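Local coordinates for protein-glutamine gamma-glutamyltransferase 2 (Pagrus major, PDB 1G0D), which probably catalyses calcium-dependent cross-linking of proteins by joining peptide-bound glutamine to lysine or other primary amines with release of ammonia, at residues S298-D303 against F391-A396; A374-G379 against L438-P443. All blocks are in the same frame, centred on the assembly; numbering follows the deposited sequence.

Interaction 1 (S298-D303 against F391-A396); sequences SAHDVD and FAEVNA
The carbonyl oxygen of E393 takes a hydrogen bond from the backbone N of A299 at 2.9 Å, and a second, weak one from the side chain of N295. In this way the turn that follows strand 290-298 is tied to the last turn of helix 387-395. The side chain of E393 leaves with CG anti to its backbone N (chi1 171°), and its chain bends at chi2, which brings the carboxylate to H300. There E393 OE2 offers its syn lone pair to H300 ND1 at 3.3 Å; this oxygen lies almost in the imidazole plane, while the carboxylate itself is turned 39° from the ring. OE1 is modelled too near S298 OG for that pair to be trusted; the hydroxyl has a sound partner in N295. The H300 ring also meets W329 edge-to-face and the ring of the active-site H332. On the apolar side, A299 CB packs against A396 CB at 3.5 Å, and V302 CG1 lies 3.9 Å from A396 CB and 4.1 Å from A392 CB. The backbone and carboxylate of E393 thus hold the A299 backbone and the H300 ring, and because the E393 side chain also touches H332, the histidine-carboxylate bond probably belongs to the second shell of the catalytic centre.

Interaction 2 (A374-G379 against L438-P443); sequences AAIKEG and LHYKYP. With SO4 (sulfate ion), chain B.
K377 lays its side chain across one face of the Y442 ring and still reaches a backbone carbonyl beyond it. Its chain bends at chi2 (-70°) and again near its end, so that CD and CE pass over the aromatic face and K377 NZ ends 4.2 Å from the Y442 ring centroid, a cation-pi contact 19° off the normal. From there K377 NZ donates to L438 O at 2.8 Å, nearly in line with the carbonyl bond, so the amine is held both by the ring's electrons and by a peptide oxygen. The same tyrosine binds the next residue of the helix: Y442 OH donates a hydrogen bond to E378 OE1, modelled very short, and its exact length deserves little weight. The carboxylate comes in at the ring edge with its plane 75° from that of the ring, and its other oxygen, OE2, makes a salt bridge to K448, so E378 joins Y442 to helix 447-456. Nearer the main chain of K377 the two backbones close up. K377 CA sits 3.2 Å from Y440 O as a CH-O contact, and a water donates to I376 O at 2.7 Å and to Y440 O at 3.1 Å. Next to this, I376 CG2 rests at the edge of the Y440 ring, whose hydroxyl is bonded to W334. On the outer side, H439 NE2 makes a weak bond to a sulfate ion, probably from the crystallisation liquor, that R291 and W351 also hold. The contact joins the C-terminal part of helix 373-378 to the end of helix 437-440 and the chain after it; G379, with positive phi and G379 N bonded to I376 O at 3.0 Å, follows in a Schellman motif.

How the interactions relate
Interactions 1 and 2 are neighbours, their centres about 14 Å apart, and their segments alternate along the chain, helix 387-395 being the next helix after 373-378. K441 joins them: K441 NZ lies 2.9 Å from V394 O and 3.1 Å from N395 OD1, both probable hydrogen bonds. F391 CE2 packs on I376 O at 3.5 Å. Interaction 1 lies beside the catalytic centre, with the nearest side-chain atoms of S298 and H332 about 3 Å apart and those of E393 and D355 about 4 Å. N395, inside interaction 1, is a calcium ligand by similarity and is met by K441 of interaction 2, whose Y442 lies about 4 Å from E449, also a ligand by similarity (nearest side-chain atoms).

Interaction 1 (S298-D303 against F391-A396)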
loop_
_atom_site.group_PDB
_atom_site.type_symbol
_atom_site.label_atom_id
_atom_site.label_comp_id
_atom_site.label_asym_id
_atom_site.label_seq_id
_atom_site.Cartn_x
_atom_site.Cartn_y
_atom_site.Cartn_z
ATOM N N SER A 298 -13.067 6.548 -6.025
ATOM C CA SER A 298 -12.164 7.519 -5.451
ATOM C C SER A 298 -12.138 8.887 -6.073
ATOM O O SER A 298 -11.759 9.035 -7.210
ATOM C CB SER A 298 -10.761 6.972 -5.511
ATOM O OG SER A 298 -10.294 6.754 -4.201
ATOM N N ALA A 299 -12.507 9.905 -5.319
ATOM C CA ALA A 299 -12.447 11.260 -5.854
ATOM C C ALA A 299 -11.018 11.828 -5.833
ATOM O O ALA A 299 -10.771 12.941 -5.351
ATOM C CB ALA A 299 -13.362 12.155 -5.082
ATOM N N HIS A 300 -10.076 11.074 -6.387
ATOM C CA HIS A 300 -8.688 11.536 -6.435
ATOM C C HIS A 300 -8.475 12.718 -7.382
ATOM O O HIS A 300 -7.740 13.664 -7.088
ATOM C CB HIS A 300 -7.781 10.416 -6.899
ATOM C CG HIS A 300 -6.341 10.746 -6.749
ATOM N ND1 HIS A 300 -5.764 11.000 -5.520
ATOM C CD2 HIS A 300 -5.355 10.885 -7.664
ATOM C CE1 HIS A 300 -4.484 11.281 -5.689
ATOM N NE2 HIS A 300 -4.211 11.219 -6.980
ATOM N N ASP A 301 -9.106 12.583 -8.546
ATOM C CA ASP A 301 -9.108 13.505 -9.693
ATOM C C ASP A 301 -9.489 14.956 -9.426
ATOM O O ASP A 301 -8.998 15.875 -10.074
ATOM C CB ASP A 301 -10.124 12.978 -10.684
ATOM C CG ASP A 301 -11.472 12.647 -10.002
ATOM O OD1 ASP A 301 -11.575 11.548 -9.420
ATOM O OD2 ASP A 301 -12.426 13.474 -10.032
ATOM N N VAL A 302 -10.429 15.104 -8.505
ATOM C CA VAL A 302 -11.041 16.349 -8.068
ATOM C C VAL A 302 -10.067 17.434 -7.533
ATOM O O VAL A 302 -10.380 18.636 -7.480
ATOM C CB VAL A 302 -12.155 15.918 -7.061
ATOM C CG1 VAL A 302 -12.020 16.590 -5.740
ATOM C CG2 VAL A 302 -13.493 16.112 -7.695
ATOM N N ASP A 303 -8.864 17.014 -7.154
ATOM C CA ASP A 303 -7.900 17.969 -6.655
ATOM C C ASP A 303 -8.440 18.813 -5.490
ATOM O O ASP A 303 -8.437 20.053 -5.508
ATOM C CB ASP A 303 -7.456 18.877 -7.778
ATOM C CG ASP A 303 -6.137 19.536 -7.487
ATOM O OD1 ASP A 303 -5.163 18.797 -7.183
ATOM O OD2 ASP A 303 -6.080 20.792 -7.555
ATOM N N PHE A 391 -10.088 14.420 2.662
ATOM C CA PHE A 391 -11.520 14.453 2.919
ATOM C C PHE A 391 -12.251 14.417 1.545
ATOM O O PHE A 391 -13.328 13.834 1.421
ATOM C CB PHE A 391 -11.861 15.736 3.695
ATOM C CG PHE A 391 -13.318 15.872 4.054
ATOM C CD1 PHE A 391 -14.231 16.417 3.155
ATOM C CD2 PHE A 391 -13.784 15.461 5.288
ATOM C CE1 PHE A 391 -15.574 16.545 3.486
ATOM C CE2 PHE A 391 -15.134 15.589 5.622
ATOM C CZ PHE A 391 -16.021 16.125 4.721
ATOM N N ALA A 392 -11.662 15.020 0.506
ATOM C CA ALA A 392 -12.289 15.056 -0.830
ATOM C C ALA A 392 -12.315 13.699 -1.457
ATOM O O ALA A 392 -13.289 13.285 -2.072
ATOM C CB ALA A 392 -11.541 15.999 -1.749
ATOM N N GLU A 393 -11.201 13.013 -1.308
ATOM C CA GLU A 393 -11.014 11.677 -1.846
ATOM C C GLU A 393 -12.182 10.732 -1.558
ATOM O O GLU A 393 -12.587 9.904 -2.372
ATOM C CB GLU A 393 -9.729 11.116 -1.226
ATOM C CG GLU A 393 -9.467 9.665 -1.491
ATOM C CD GLU A 393 -8.888 9.457 -2.856
ATOM O OE1 GLU A 393 -9.342 8.505 -3.526
ATOM O OE2 GLU A 393 -7.986 10.248 -3.254
ATOM N N VAL A 394 -12.726 10.910 -0.378
ATOM C CA VAL A 394 -13.761 10.076 0.166
ATOM C C VAL A 394 -15.147 10.784 0.242
ATOM O O VAL A 394 -16.165 10.125 0.438
ATOM C CB VAL A 394 -13.152 9.615 1.554
ATOM C CG1 VAL A 394 -13.857 10.237 2.694
ATOM C CG2 VAL A 394 -13.075 8.164 1.641
ATOM N N ASN A 395 -15.193 12.101 0.020
ATOM C CA ASN A 395 -16.441 12.874 0.112
ATOM C C ASN A 395 -16.867 13.803 -1.030
ATOM O O ASN A 395 -18.003 14.267 -1.035
ATOM C CB ASN A 395 -16.387 13.735 1.355
ATOM C CG ASN A 395 -16.561 12.935 2.612
ATOM O OD1 ASN A 395 -17.467 12.127 2.702
ATOM N ND2 ASN A 395 -15.693 13.147 3.591
ATOM N N ALA A 396 -15.977 14.096 -1.979
ATOM C CA ALA A 396 -16.282 15.022 -3.089
ATOM C C ALA A 396 -17.625 14.805 -3.781
ATOM O O ALA A 396 -17.989 13.665 -4.052
ATOM C CB ALA A 396 -15.152 14.982 -4.147
#

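Interaction 2 (A374-G379 against L438-P443)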
loop_
_atom_site.group_PDB
_atom_site.type_symbol
_atom_site.label_atom_id
_atom_site.label_comp_id
_atom_site.label_asym_id
_atom_site.label_seq_id
_atom_site.Cartn_x
_atom_site.Cartn_y
_atom_site.Cartn_z
ATOM N N ALA A 374 -9.450 10.497 11.851
ATOM C CA ALA A 374 -10.518 11.059 12.694
ATOM C C ALA A 374 -10.901 12.457 12.270
ATOM O O ALA A 374 -12.047 12.858 12.469
ATOM C CB ALA A 374 -10.092 11.089 14.148
ATOM N N ALA A 375 -9.935 13.199 11.714
ATOM C CA ALA A 375 -10.167 14.561 11.241
ATOM C C ALA A 375 -11.028 14.431 10.011
ATOM O O ALA A 375 -11.822 15.304 9.706
ATOM C CB ALA A 375 -8.868 15.243 10.885
ATOM N N ILE A 376 -10.878 13.334 9.291
ATOM C CA ILE A 376 -11.715 13.130 8.113
ATOM C C ILE A 376 -13.143 12.828 8.587
ATOM O O ILE A 376 -14.105 13.506 8.198
ATOM C CB ILE A 376 -11.192 11.950 7.225
ATOM C CG1 ILE A 376 -9.745 12.227 6.768
ATOM C CG2 ILE A 376 -12.106 11.754 6.034
ATOM C CD1 ILE A 376 -9.582 13.531 6.061
ATOM N N LYS A 377 -13.280 11.829 9.451
ATOM C CA LYS A 377 -14.595 11.447 9.960
ATOM C C LYS A 377 -15.391 12.618 10.495
ATOM O O LYS A 377 -16.575 12.748 10.200
ATOM C CB LYS A 377 -14.445 10.424 11.078
ATOM C CG LYS A 377 -15.435 9.285 11.058
ATOM C CD LYS A 377 -16.799 9.757 11.418
ATOM C CE LYS A 377 -17.802 8.603 11.390
ATOM N NZ LYS A 377 -17.384 7.503 12.299
ATOM N N GLU A 378 -14.740 13.471 11.274
ATOM C CA GLU A 378 -15.425 14.603 11.887
ATOM C C GLU A 378 -15.417 15.896 11.084
ATOM O O GLU A 378 -16.029 16.892 11.484
ATOM C CB GLU A 378 -14.849 14.842 13.284
ATOM C CG GLU A 378 -15.199 13.759 14.332
ATOM C CD GLU A 378 -16.654 13.261 14.261
ATOM O OE1 GLU A 378 -16.852 12.028 14.269
ATOM O OE2 GLU A 378 -17.605 14.078 14.205
ATOM N N GLY A 379 -14.721 15.863 9.952
ATOM C CA GLY A 379 -14.642 17.008 9.074
ATOM C C GLY A 379 -13.734 18.137 9.505
ATOM O O GLY A 379 -14.044 19.286 9.241
ATOM N N LEU A 438 -16.977 3.143 7.769
ATOM C CA LEU A 438 -17.431 3.967 8.867
ATOM C C LEU A 438 -16.316 4.673 9.690
ATOM O O LEU A 438 -16.613 5.591 10.430
ATOM C CB LEU A 438 -18.340 3.138 9.760
ATOM C CG LEU A 438 -18.960 4.016 10.833
ATOM C CD1 LEU A 438 -20.023 4.893 10.245
ATOM C CD2 LEU A 438 -19.555 3.148 11.889
ATOM N N HIS A 439 -15.048 4.260 9.576
ATOM C CA HIS A 439 -13.956 4.930 10.315
ATOM C C HIS A 439 -13.779 6.279 9.632
ATOM O O HIS A 439 -13.251 7.240 10.207
ATOM C CB HIS A 439 -12.587 4.269 10.125
ATOM C CG HIS A 439 -12.456 2.887 10.661
ATOM N ND1 HIS A 439 -13.473 2.225 11.313
ATOM C CD2 HIS A 439 -11.401 2.035 10.640
ATOM C CE1 HIS A 439 -13.058 1.018 11.668
ATOM N NE2 HIS A 439 -11.803 0.879 11.277
ATOM N N TYR A 440 -14.138 6.296 8.350
ATOM C CA TYR A 440 -13.980 7.483 7.534
ATOM C C TYR A 440 -15.186 8.330 7.449
ATOM O O TYR A 440 -15.061 9.544 7.434
ATOM C CB TYR A 440 -13.551 7.126 6.121
ATOM C CG TYR A 440 -12.107 6.726 6.067
ATOM C CD1 TYR A 440 -11.729 5.388 6.154
ATOM C CD2 TYR A 440 -11.117 7.686 5.919
ATOM C CE1 TYR A 440 -10.402 5.019 6.087
ATOM C CE2 TYR A 440 -9.780 7.333 5.851
ATOM C CZ TYR A 440 -9.427 5.998 5.932
ATOM O OH TYR A 440 -8.100 5.654 5.816
ATOM N N LYS A 441 -16.368 7.728 7.399
ATOM C CA LYS A 441 -17.525 8.586 7.290
ATOM C C LYS A 441 -18.813 8.121 7.921
ATOM O O LYS A 441 -19.089 6.938 7.998
ATOM C CB LYS A 441 -17.771 8.926 5.814
ATOM C CG LYS A 441 -17.494 7.810 4.832
ATOM C CD LYS A 441 -17.150 8.403 3.504
ATOM C CE LYS A 441 -18.223 8.098 2.475
ATOM N NZ LYS A 441 -18.591 9.352 1.746
ATOM N N TYR A 442 -19.611 9.082 8.359
ATOM C CA TYR A 442 -20.867 8.782 8.980
ATOM C C TYR A 442 -21.735 8.231 7.892
ATOM O O TYR A 442 -21.574 8.593 6.747
ATOM C CB TYR A 442 -21.427 10.041 9.544
ATOM C CG TYR A 442 -20.758 10.354 10.839
ATOM C CD1 TYR A 442 -21.025 9.583 11.964
ATOM C CD2 TYR A 442 -19.908 11.441 10.968
ATOM C CE1 TYR A 442 -20.472 9.887 13.182
ATOM C CE2 TYR A 442 -19.351 11.754 12.184
ATOM C CZ TYR A 442 -19.642 10.969 13.296
ATOM O OH TYR A 442 -19.094 11.258 14.531
ATOM N N PRO A 443 -22.678 7.344 8.232
ATOM C CA PRO A 443 -23.544 6.756 7.212
ATOM C C PRO A 443 -24.250 7.811 6.412
ATOM O O PRO A 443 -24.601 8.864 6.926
ATOM C CB PRO A 443 -24.501 5.872 8.000
ATOM C CG PRO A 443 -24.339 6.280 9.418
ATOM C CD PRO A 443 -23.004 6.878 9.587
HETATM S S SO4 B . -9.256 -0.593 13.918
HETATM O O1 SO4 B . -9.469 0.755 13.683
HETATM O O2 SO4 B . -7.959 -0.740 14.458
HETATM O O3 SO4 B . -10.149 -0.855 14.954
HETATM O O4 SO4 B . -9.601 -1.357 12.750
HETATM O O HOH W 1 -15.747 12.385 6.324
#